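Local atomic coordinates of plasmodium falciparum gamete antigen 27/25 (Plasmodium falciparum, PDB entry 1N81), a protein that is essential for sexual development of the malaria parasite as a gametocyte protein of unknown molecular function, and may dimerize. Residues Ala9-Ser12 / Pro13-Lys17; Glu71-Gln74 / Asp75-Asn79; Gln110-Ile113 / Glu114-Ile118; Ala164-Ser167 / Gln168-Asp172. All blocks are in the same frame, centred on the assembly; numbering follows the deposited sequence.

Interaction 1 of 4, residues Ala9-Ser12 / Pro13-Lys17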
loop_
_atom_site.group_PDB
_atom_site.type_symbol
_atom_site.label_atom_id
_atom_site.label_comp_id
_atom_site.label_asym_id
_atom_site.label_seq_id
_atom_site.Cartn_x
_atom_site.Cartn_y
_atom_site.Cartn_z
ATOM N N ALA A 9 -3.799 -10.450 15.568
ATOM C CA ALA A 9 -5.204 -10.784 15.760
ATOM C C ALA A 9 -5.857 -10.871 14.384
ATOM O O ALA A 9 -5.174 -10.840 13.355
ATOM C CB ALA A 9 -5.889 -9.693 16.606
ATOM N N PRO A 10 -7.191 -10.998 14.336
ATOM C CA PRO A 10 -7.703 -11.063 12.971
ATOM C C PRO A 10 -7.382 -9.769 12.221
ATOM O O PRO A 10 -8.127 -8.789 12.331
ATOM C CB PRO A 10 -9.206 -11.249 13.171
ATOM C CG PRO A 10 -9.285 -11.998 14.475
ATOM C CD PRO A 10 -8.258 -11.270 15.319
ATOM N N LEU A 11 -6.244 -9.741 11.525
ATOM C CA LEU A 11 -5.890 -8.589 10.697
ATOM C C LEU A 11 -7.228 -8.227 10.026
ATOM O O LEU A 11 -7.956 -9.132 9.622
ATOM C CB LEU A 11 -4.893 -9.030 9.613
ATOM C CG LEU A 11 -4.629 -8.100 8.420
ATOM C CD1 LEU A 11 -3.773 -6.929 8.877
ATOM C CD2 LEU A 11 -3.915 -8.840 7.315
ATOM N N SER A 12 -7.579 -6.946 9.920
ATOM C CA SER A 12 -8.838 -6.597 9.259
ATOM C C SER A 12 -8.898 -7.141 7.827
ATOM O O SER A 12 -7.962 -6.935 7.050
ATOM C CB SER A 12 -9.009 -5.077 9.201
ATOM O OG SER A 12 -9.919 -4.757 8.161
ATOM N N PRO A 13 -9.998 -7.827 7.447
ATOM C CA PRO A 13 -10.049 -8.343 6.076
ATOM C C PRO A 13 -10.036 -7.198 5.063
ATOM O O PRO A 13 -9.596 -7.389 3.925
ATOM C CB PRO A 13 -11.360 -9.131 6.035
ATOM C CG PRO A 13 -11.490 -9.609 7.468
ATOM C CD PRO A 13 -11.110 -8.365 8.251
ATOM N N ARG A 14 -10.521 -6.020 5.469
ATOM C CA ARG A 14 -10.522 -4.865 4.563
ATOM C C ARG A 14 -9.081 -4.428 4.222
ATOM O O ARG A 14 -8.784 -4.098 3.069
ATOM C CB ARG A 14 -11.232 -3.661 5.175
ATOM C CG ARG A 14 -11.324 -2.564 4.149
ATOM C CD ARG A 14 -11.946 -1.277 4.672
ATOM N NE ARG A 14 -12.582 -0.684 3.525
ATOM C CZ ARG A 14 -12.315 0.514 3.071
ATOM N NH1 ARG A 14 -11.426 1.266 3.691
ATOM N NH2 ARG A 14 -12.892 0.933 1.968
ATOM N N ILE A 15 -8.214 -4.424 5.227
ATOM C CA ILE A 15 -6.804 -4.073 5.033
ATOM C C ILE A 15 -6.190 -5.103 4.080
ATOM O O ILE A 15 -5.533 -4.761 3.095
ATOM C CB ILE A 15 -6.053 -4.124 6.361
ATOM C CG1 ILE A 15 -6.448 -2.915 7.220
ATOM C CG2 ILE A 15 -4.548 -4.136 6.121
ATOM C CD1 ILE A 15 -5.859 -1.604 6.720
ATOM N N ARG A 16 -6.453 -6.373 4.364
ATOM C CA ARG A 16 -5.920 -7.471 3.553
ATOM C C ARG A 16 -6.332 -7.353 2.088
ATOM O O ARG A 16 -5.487 -7.485 1.193
ATOM C CB ARG A 16 -6.378 -8.807 4.167
ATOM C CG ARG A 16 -5.972 -10.086 3.464
ATOM C CD ARG A 16 -6.350 -11.276 4.368
ATOM N NE ARG A 16 -5.923 -12.578 3.846
ATOM C CZ ARG A 16 -5.788 -13.676 4.587
ATOM N NH1 ARG A 16 -6.044 -13.638 5.889
ATOM N NH2 ARG A 16 -5.395 -14.813 4.026
ATOM N N LYS A 17 -7.621 -7.103 1.833
ATOM C CA LYS A 17 -8.085 -6.973 0.453
ATOM C C LYS A 17 -7.652 -5.687 -0.258
ATOM O O LYS A 17 -7.186 -5.734 -1.406
ATOM C CB LYS A 17 -9.612 -7.104 0.363
ATOM C CG LYS A 17 -10.109 -8.524 0.689
ATOM C CD LYS A 17 -11.615 -8.573 0.817
ATOM C CE LYS A 17 -12.105 -9.945 1.240
ATOM N NZ LYS A 17 -13.558 -9.888 1.567
#

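Interaction 2 of 4, residues Glu71-Gln74 / Asp75-Asn79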
loop_
_atom_site.group_PDB
_atom_site.type_symbol
_atom_site.label_atom_id
_atom_site.label_comp_id
_atom_site.label_asym_id
_atom_site.label_seq_id
_atom_site.Cartn_x
_atom_site.Cartn_y
_atom_site.Cartn_z
ATOM N N GLU A 71 -14.836 6.257 -4.126
ATOM C CA GLU A 71 -14.091 6.967 -5.150
ATOM C C GLU A 71 -12.848 7.699 -4.622
ATOM O O GLU A 71 -11.775 7.617 -5.207
ATOM C CB GLU A 71 -15.018 7.970 -5.852
ATOM C CG GLU A 71 -14.403 8.676 -7.047
ATOM C CD GLU A 71 -15.241 9.862 -7.536
ATOM O OE1 GLU A 71 -14.916 10.425 -8.599
ATOM O OE2 GLU A 71 -16.219 10.239 -6.854
ATOM N N ARG A 72 -12.984 8.423 -3.526
ATOM C CA ARG A 72 -11.847 9.149 -2.996
ATOM C C ARG A 72 -10.696 8.169 -2.661
ATOM O O ARG A 72 -9.546 8.452 -2.932
ATOM C CB ARG A 72 -12.243 9.888 -1.729
ATOM C CG ARG A 72 -11.148 10.832 -1.238
ATOM C CD ARG A 72 -11.478 11.381 0.131
ATOM N NE ARG A 72 -11.459 10.329 1.141
ATOM C CZ ARG A 72 -10.360 9.880 1.732
ATOM N NH1 ARG A 72 -9.181 10.400 1.414
ATOM N NH2 ARG A 72 -10.442 8.904 2.629
ATOM N N VAL A 73 -11.036 7.038 -2.049
ATOM C CA VAL A 73 -10.076 5.999 -1.684
ATOM C C VAL A 73 -9.425 5.492 -2.959
ATOM O O VAL A 73 -8.209 5.344 -3.038
ATOM C CB VAL A 73 -10.761 4.804 -1.003
ATOM C CG1 VAL A 73 -9.746 3.701 -0.763
ATOM C CG2 VAL A 73 -11.395 5.237 0.299
ATOM N N GLN A 74 -10.247 5.209 -3.956
ATOM C CA GLN A 74 -9.696 4.728 -5.193
ATOM C C GLN A 74 -8.733 5.758 -5.792
ATOM O O GLN A 74 -7.681 5.378 -6.308
ATOM C CB GLN A 74 -10.792 4.408 -6.202
ATOM C CG GLN A 74 -10.371 3.267 -7.123
ATOM C CD GLN A 74 -11.299 3.091 -8.293
ATOM O OE1 GLN A 74 -11.583 4.045 -9.027
ATOM N NE2 GLN A 74 -11.769 1.866 -8.494
ATOM N N ASP A 75 -9.076 7.051 -5.717
ATOM C CA ASP A 75 -8.212 8.107 -6.275
ATOM C C ASP A 75 -6.828 8.066 -5.628
ATOM O O ASP A 75 -5.809 8.224 -6.315
ATOM C CB ASP A 75 -8.778 9.525 -6.049
ATOM C CG ASP A 75 -10.038 9.821 -6.873
ATOM O OD1 ASP A 75 -10.246 9.190 -7.929
ATOM O OD2 ASP A 75 -10.811 10.712 -6.457
ATOM N N ASN A 76 -6.785 7.899 -4.302
ATOM C CA ASN A 76 -5.483 7.834 -3.634
ATOM C C ASN A 76 -4.733 6.545 -3.923
ATOM O O ASN A 76 -3.497 6.537 -3.883
ATOM C CB ASN A 76 -5.601 8.016 -2.125
ATOM C CG ASN A 76 -5.903 9.463 -1.740
ATOM O OD1 ASN A 76 -5.734 10.372 -2.547
ATOM N ND2 ASN A 76 -6.330 9.675 -0.499
ATOM N N ILE A 77 -5.454 5.457 -4.196
ATOM C CA ILE A 77 -4.759 4.202 -4.525
ATOM C C ILE A 77 -3.992 4.478 -5.816
ATOM O O ILE A 77 -2.797 4.185 -5.911
ATOM C CB ILE A 77 -5.733 2.990 -4.764
ATOM C CG1 ILE A 77 -6.311 2.518 -3.434
ATOM C CG2 ILE A 77 -4.968 1.800 -5.407
ATOM C CD1 ILE A 77 -7.304 1.356 -3.590
ATOM N N VAL A 78 -4.682 5.068 -6.794
ATOM C CA VAL A 78 -4.068 5.401 -8.082
ATOM C C VAL A 78 -2.876 6.343 -7.870
ATOM O O VAL A 78 -1.801 6.139 -8.453
ATOM C CB VAL A 78 -5.067 6.075 -9.042
ATOM C CG1 VAL A 78 -4.334 6.514 -10.331
ATOM C CG2 VAL A 78 -6.192 5.096 -9.392
ATOM N N ASN A 79 -3.068 7.366 -7.037
ATOM C CA ASN A 79 -1.980 8.299 -6.766
ATOM C C ASN A 79 -0.768 7.579 -6.199
ATOM O O ASN A 79 0.348 7.745 -6.696
ATOM C CB ASN A 79 -2.392 9.391 -5.766
ATOM C CG ASN A 79 -3.411 10.350 -6.332
ATOM O OD1 ASN A 79 -3.462 10.559 -7.532
ATOM N ND2 ASN A 79 -4.220 10.952 -5.466
HETATM O O HOH W 1 -12.226 10.058 -9.730
HETATM O O HOH W 2 -8.270 12.211 -0.194
#

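Interaction 3 of 4, residues Gln110-Ile113 / Glu114-Ile118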
loop_
_atom_site.group_PDB
_atom_site.type_symbol
_atom_site.label_atom_id
_atom_site.label_comp_id
_atom_site.label_asym_id
_atom_site.label_seq_id
_atom_site.Cartn_x
_atom_site.Cartn_y
_atom_site.Cartn_z
ATOM N N GLN A 110 3.754 -3.345 2.065
ATOM C CA GLN A 110 2.475 -3.961 2.422
ATOM C C GLN A 110 2.522 -4.580 3.834
ATOM O O GLN A 110 1.589 -4.415 4.648
ATOM C CB GLN A 110 2.039 -4.986 1.368
ATOM C CG GLN A 110 0.666 -5.544 1.668
ATOM C CD GLN A 110 0.105 -6.397 0.562
ATOM O OE1 GLN A 110 0.811 -6.786 -0.356
ATOM N NE2 GLN A 110 -1.178 -6.696 0.650
ATOM N N ARG A 111 3.628 -5.242 4.153
ATOM C CA ARG A 111 3.790 -5.792 5.490
ATOM C C ARG A 111 3.812 -4.711 6.611
ATOM O O ARG A 111 3.268 -4.921 7.697
ATOM C CB ARG A 111 5.089 -6.567 5.582
ATOM C CG ARG A 111 5.369 -7.104 6.942
ATOM C CD ARG A 111 4.303 -8.107 7.392
ATOM N NE ARG A 111 4.850 -9.044 8.376
ATOM C CZ ARG A 111 5.171 -10.315 8.119
ATOM N NH1 ARG A 111 4.994 -10.818 6.907
ATOM N NH2 ARG A 111 5.665 -11.085 9.082
ATOM N N VAL A 112 4.471 -3.582 6.380
ATOM C CA VAL A 112 4.503 -2.568 7.426
ATOM C C VAL A 112 3.077 -2.025 7.625
ATOM O O VAL A 112 2.628 -1.878 8.772
ATOM C CB VAL A 112 5.495 -1.444 7.115
ATOM C CG1 VAL A 112 5.344 -0.310 8.128
ATOM C CG2 VAL A 112 6.901 -1.996 7.205
ATOM N N ILE A 113 2.358 -1.803 6.518
ATOM C CA ILE A 113 0.958 -1.348 6.582
ATOM C C ILE A 113 0.154 -2.287 7.481
ATOM O O ILE A 113 -0.527 -1.842 8.414
ATOM C CB ILE A 113 0.271 -1.312 5.177
ATOM C CG1 ILE A 113 0.812 -0.128 4.371
ATOM C CG2 ILE A 113 -1.238 -1.205 5.328
ATOM C CD1 ILE A 113 0.286 -0.037 2.947
ATOM N N GLU A 114 0.257 -3.596 7.232
ATOM C CA GLU A 114 -0.498 -4.550 8.040
ATOM C C GLU A 114 -0.158 -4.528 9.511
ATOM O O GLU A 114 -1.047 -4.482 10.359
ATOM C CB GLU A 114 -0.360 -5.967 7.485
ATOM C CG GLU A 114 -1.063 -6.050 6.165
ATOM C CD GLU A 114 -1.065 -7.443 5.595
ATOM O OE1 GLU A 114 -0.319 -8.312 6.078
ATOM O OE2 GLU A 114 -1.818 -7.652 4.640
ATOM N N GLU A 115 1.121 -4.537 9.810
ATOM C CA GLU A 115 1.604 -4.535 11.180
ATOM C C GLU A 115 1.094 -3.273 11.913
ATOM O O GLU A 115 0.605 -3.324 13.051
ATOM C CB GLU A 115 3.127 -4.537 11.121
ATOM C CG GLU A 115 3.839 -4.933 12.363
ATOM C CD GLU A 115 3.720 -6.402 12.642
ATOM O OE1 GLU A 115 3.610 -7.213 11.673
ATOM O OE2 GLU A 115 3.751 -6.723 13.844
ATOM N N VAL A 116 1.234 -2.120 11.272
ATOM C CA VAL A 116 0.776 -0.909 11.908
ATOM C C VAL A 116 -0.741 -0.973 12.110
ATOM O O VAL A 116 -1.246 -0.495 13.130
ATOM C CB VAL A 116 1.141 0.350 11.092
ATOM C CG1 VAL A 116 0.519 1.582 11.729
ATOM C CG2 VAL A 116 2.640 0.509 11.035
ATOM N N SER A 117 -1.466 -1.584 11.166
ATOM C CA SER A 117 -2.916 -1.650 11.287
ATOM C C SER A 117 -3.321 -2.479 12.503
ATOM O O SER A 117 -4.382 -2.226 13.095
ATOM C CB SER A 117 -3.578 -2.201 10.007
ATOM O OG SER A 117 -3.540 -3.609 9.940
ATOM N N ILE A 118 -2.488 -3.457 12.876
ATOM C CA ILE A 118 -2.781 -4.284 14.056
ATOM C C ILE A 118 -2.673 -3.449 15.322
ATOM O O ILE A 118 -3.501 -3.562 16.212
ATOM C CB ILE A 118 -1.801 -5.471 14.231
ATOM C CG1 ILE A 118 -1.921 -6.447 13.055
ATOM C CG2 ILE A 118 -2.095 -6.182 15.573
ATOM C CD1 ILE A 118 -3.340 -6.954 12.817
HETATM O O HOH W 3 -2.724 -5.737 2.968
#

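Interaction 4 of 4, residues Ala164-Ser167 / Gln168-Asp172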
loop_
_atom_site.group_PDB
_atom_site.type_symbol
_atom_site.label_atom_id
_atom_site.label_comp_id
_atom_site.label_asym_id
_atom_site.label_seq_id
_atom_site.Cartn_x
_atom_site.Cartn_y
_atom_site.Cartn_z
ATOM N N ALA A 164 5.189 8.069 4.186
ATOM C CA ALA A 164 4.057 8.964 3.955
ATOM C C ALA A 164 2.872 8.187 3.344
ATOM O O ALA A 164 1.724 8.394 3.724
ATOM C CB ALA A 164 4.474 10.117 3.032
ATOM N N ARG A 165 3.152 7.285 2.410
ATOM C CA ARG A 165 2.088 6.502 1.789
ATOM C C ARG A 165 1.391 5.618 2.797
ATOM O O ARG A 165 0.173 5.451 2.775
ATOM C CB ARG A 165 2.648 5.587 0.719
ATOM C CG ARG A 165 2.890 6.262 -0.633
ATOM C CD ARG A 165 3.415 5.200 -1.604
ATOM N NE ARG A 165 4.682 5.682 -2.061
ATOM C CZ ARG A 165 5.808 5.017 -1.986
ATOM N NH1 ARG A 165 5.860 3.802 -1.470
ATOM N NH2 ARG A 165 6.890 5.589 -2.439
ATOM N N ILE A 166 2.198 5.029 3.659
ATOM C CA ILE A 166 1.717 4.122 4.675
ATOM C C ILE A 166 0.702 4.838 5.587
ATOM O O ILE A 166 -0.416 4.338 5.827
ATOM C CB ILE A 166 2.925 3.619 5.454
ATOM C CG1 ILE A 166 3.651 2.578 4.596
ATOM C CG2 ILE A 166 2.519 3.081 6.842
ATOM C CD1 ILE A 166 4.952 2.096 5.240
ATOM N N SER A 167 1.090 6.007 6.077
ATOM C CA SER A 167 0.203 6.776 6.948
ATOM C C SER A 167 -1.047 7.137 6.143
ATOM O O SER A 167 -2.173 6.984 6.634
ATOM C CB SER A 167 0.906 8.037 7.471
ATOM O OG SER A 167 1.891 7.690 8.424
ATOM N N GLN A 168 -0.856 7.548 4.890
ATOM C CA GLN A 168 -1.997 7.897 4.045
ATOM C C GLN A 168 -2.910 6.723 3.825
ATOM O O GLN A 168 -4.133 6.850 3.917
ATOM C CB GLN A 168 -1.570 8.409 2.669
ATOM C CG GLN A 168 -2.788 8.853 1.875
ATOM C CD GLN A 168 -2.458 9.282 0.491
ATOM O OE1 GLN A 168 -2.204 8.460 -0.385
ATOM N NE2 GLN A 168 -2.435 10.592 0.276
ATOM N N PHE A 169 -2.318 5.576 3.500
ATOM C CA PHE A 169 -3.091 4.366 3.261
ATOM C C PHE A 169 -3.947 4.001 4.497
ATOM O O PHE A 169 -5.120 3.676 4.380
ATOM C CB PHE A 169 -2.148 3.194 2.928
ATOM C CG PHE A 169 -2.866 1.885 2.684
ATOM C CD1 PHE A 169 -3.057 1.412 1.381
ATOM C CD2 PHE A 169 -3.346 1.131 3.756
ATOM C CE1 PHE A 169 -3.721 0.192 1.130
ATOM C CE2 PHE A 169 -4.011 -0.085 3.532
ATOM C CZ PHE A 169 -4.199 -0.556 2.202
ATOM N N LEU A 170 -3.351 4.028 5.678
ATOM C CA LEU A 170 -4.093 3.669 6.878
ATOM C C LEU A 170 -5.302 4.608 7.101
ATOM O O LEU A 170 -6.432 4.156 7.300
ATOM C CB LEU A 170 -3.144 3.689 8.079
ATOM C CG LEU A 170 -2.137 2.529 8.012
ATOM C CD1 LEU A 170 -1.031 2.768 8.984
ATOM C CD2 LEU A 170 -2.808 1.202 8.297
ATOM N N ILE A 171 -5.073 5.913 7.038
ATOM C CA ILE A 171 -6.167 6.862 7.238
ATOM C C ILE A 171 -7.303 6.610 6.246
ATOM O O ILE A 171 -8.452 6.578 6.622
ATOM C CB ILE A 171 -5.653 8.321 7.132
ATOM C CG1 ILE A 171 -4.754 8.621 8.329
ATOM C CG2 ILE A 171 -6.842 9.298 7.135
ATOM C CD1 ILE A 171 -3.866 9.838 8.149
ATOM N N ASP A 172 -6.966 6.394 4.982
ATOM C CA ASP A 172 -7.952 6.129 3.955
ATOM C C ASP A 172 -8.659 4.806 4.053
ATOM O O ASP A 172 -9.826 4.705 3.692
ATOM C CB ASP A 172 -7.321 6.104 2.562
ATOM C CG ASP A 172 -7.013 7.451 2.058
ATOM O OD1 ASP A 172 -7.386 8.421 2.753
ATOM O OD2 ASP A 172 -6.414 7.538 0.974
#

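Interaction 1 of 4, residues Ala9-Ser12 / Pro13-Lys17
Ser12 and Leu11 both swing their side chains away from their own backbone nitrogens, and the two rotations serve different ends. In Ser12 a chi1 of 158° lays OG over the start of the following helix, where it accepts from two backbone N-H groups at once. Both bonds are weak: Arg14 N lies 3.0 Å from Ser12 OG but meets it at a bent 127°, while Ile15 N is straighter and more distant, 3.4 Å from the same oxygen. This is an N-cap, in which a serine hydroxyl takes up amides of the first helical turn that have no carbonyl before them to bond. The carbonyl of Ser12 opens the regular pattern, with Arg16 N donating to Ser12 O over 3.1 Å, and Pro13, having no N-H to offer, fits the first position of the helix.

Leu11, with chi1 at 165°, reaches forward along the first turn. Its CD1 comes within 4.0 Å of Ile15 CG2, the two side chains crossing at about a right angle, and its other branch, CD2, meets the CB methylene of Arg16.

The guanidinium of Arg14 leads away to the carbonyls of Val173 and Leu68. The loop residue Leu11 packs on Glu114, Ser117 and Ile118 of helix 96-122, and Ile15, in the first turn of helix 13-35, on Phe169 and Val173 of helix 156-173.

Interaction 2 of 4, residues Glu71-Gln74 / Asp75-Asn79
The guanidinium of Arg72 and the amide of Asn76, one helical turn apart, stand almost perpendicular, their planes 79° from each other. Neither donor serves the other, although Arg72 NH1 and Asn76 ND2 are 3.5 Å apart. A water at the edge of the guanidinium, in its plane, accepts from both. It lies 2.6 Å from Arg72 NH1; its distance from Asn76 ND2 is longer, 3.2 Å. A bend at chi3 (67°) in an otherwise extended Arg72 chain turns its head toward this position. The stronger partner of both groups is Asp172 of helix 156-173, which takes a salt bridge from Arg72 and a hydrogen bond from Asn76, so that one carboxylate gathers two donors of neighbouring turns.

A second water solves the reverse problem. The carboxylates of Glu71 and Asp75, their planes 62° apart, would be expected to repel; a water donates to each, bridging Glu71 OE1 at 2.9 Å and Asp75 OD1 at 2.8 Å. Asp75 also forms a salt bridge to Arg54 of helix 50-63, which probably eases the crowding of negative charge further. Arg54 also donates to the amide oxygen of Gln74.

On the buried side Val73 CG1 and Ile77 CD1 are in looser contact at 4.4 Å, and Ile77 continues onto Val18 and Val57. Four backbone bonds tie the turns together, among them Asp75 N to Glu71 O at 2.8 Å. Polar residues spaced by four on one side and aliphatic ones on the other make this first part of helix 71-89 an amphipathic helix within an all-helical fold.

Interaction 3 of 4, residues Gln110-Ile113 / Glu114-Ile118
Two pairs of long side chains, Gln110 with Glu114 and Arg111 with Glu115, each lie side by side and point the same way, yet they are joined differently. In the first pair the amide and carboxylate planes are turned 67° apart, and Gln110 NE2 stays 4.2 Å from Glu114 OE2. A water fills the role of link: it accepts from Gln110 NE2 at 2.9 Å and donates to Glu114 OE2 at 2.7 Å. Gln110 NE2 also donates to Asp20 of helix 13-35, its stronger partner. The Glu114 chain, with CG opposite its own carbonyl carbon (chi1 -68°), leans back over the preceding turn, bringing CG to 3.5 Å from Gln110 O.

In the second pair the guanidinium and carboxylate are more nearly parallel, 25° apart, but the salt bridge from Arg111 NE to Glu115 OE1 is long, 4.0 Å. The hydroxyl of Tyr146 on helix 136-150 is hydrogen-bonded to Glu115 and, weakly, to Arg111.

Both pairs follow the i to i+4 spacing of an alpha-helix, and helix 96-122 runs on through them with polar flanks beside a buried face that belongs to the helical core. On that face Val112 CG1 touches Val116 CG2 at 4.1 Å, the branches meeting at a slant; Ile166 and Leu142 cover Val112, and Ile113 reaches Phe169 and Phe23.

Further along, Ser117 OG turns back into its own helix and donates to Glu114 O over 2.7 Å. That carbonyl also accepts from Ile118 N, so two donors share one oxygen.

Interaction 4 of 4, residues Ala164-Ser167 / Gln168-Asp172
Ile166 and Leu170 carry the apolar side of this turn, lying side by side and pointing the same way, with Ile166 CG2 4.2 Å from Leu170 CD1. Leu170 sets CG opposite its carbonyl carbon (chi1 -70°), a rotation that folds the branch back along the helix and leaves CG 3.3 Å from Ile166 O. Ile171 adopts a like rotation one residue on, its CG1 lying 3.5 Å from Ser167 O. Phe169 takes the other choice: CG is anti to the backbone N (chi1 179°), and the ring is carried off the helix toward its neighbours, only CB remaining near Arg165 O. The backbone bond from Phe169 N to that oxygen is short, 2.6 Å.

Ser167 and Gln168 spend their polar ends elsewhere: the serine hydroxyl meets the carbonyl of Met133, and the extended chain of Gln168 presents its amide oxygen, OE1, to Arg80.

This part of helix 156-173 packs against several helices while Ala164 and Ile171 stay exposed. Ile166 lies on Ile113 of helix 96-122 and on Ile139 and Phe143 of helix 136-150, Phe169 meets Glu22 of helix 13-35, and Arg165 touches Arg80, Arg84 and Tyr88 of helix 71-89, its salt bridge going to Glu109 of helix 96-122.

How the interactions relate
Along the chain the four contacts come in series, at the N-terminus of helix 13-35 and within helices 71-89, 96-122 and 156-173. Interaction 4 is the common neighbour: it touches all three others, with centres 15, 11 and 11 Å from those of interactions 1, 2 and 3. Its links differ in kind. Toward interaction 3 they are apolar, as where Val116 CG1 meets Leu170 CD1 at 3.4 Å; toward interaction 2 they are mainly polar. Interactions 1 and 3 also touch, their centres 10 Å apart. Interactions 2 and 3 lie on opposite sides of the chain's centre without touching, so the last helix, 156-173, bridges them. Residues distant in sequence are thereby assembled into one all-helical body.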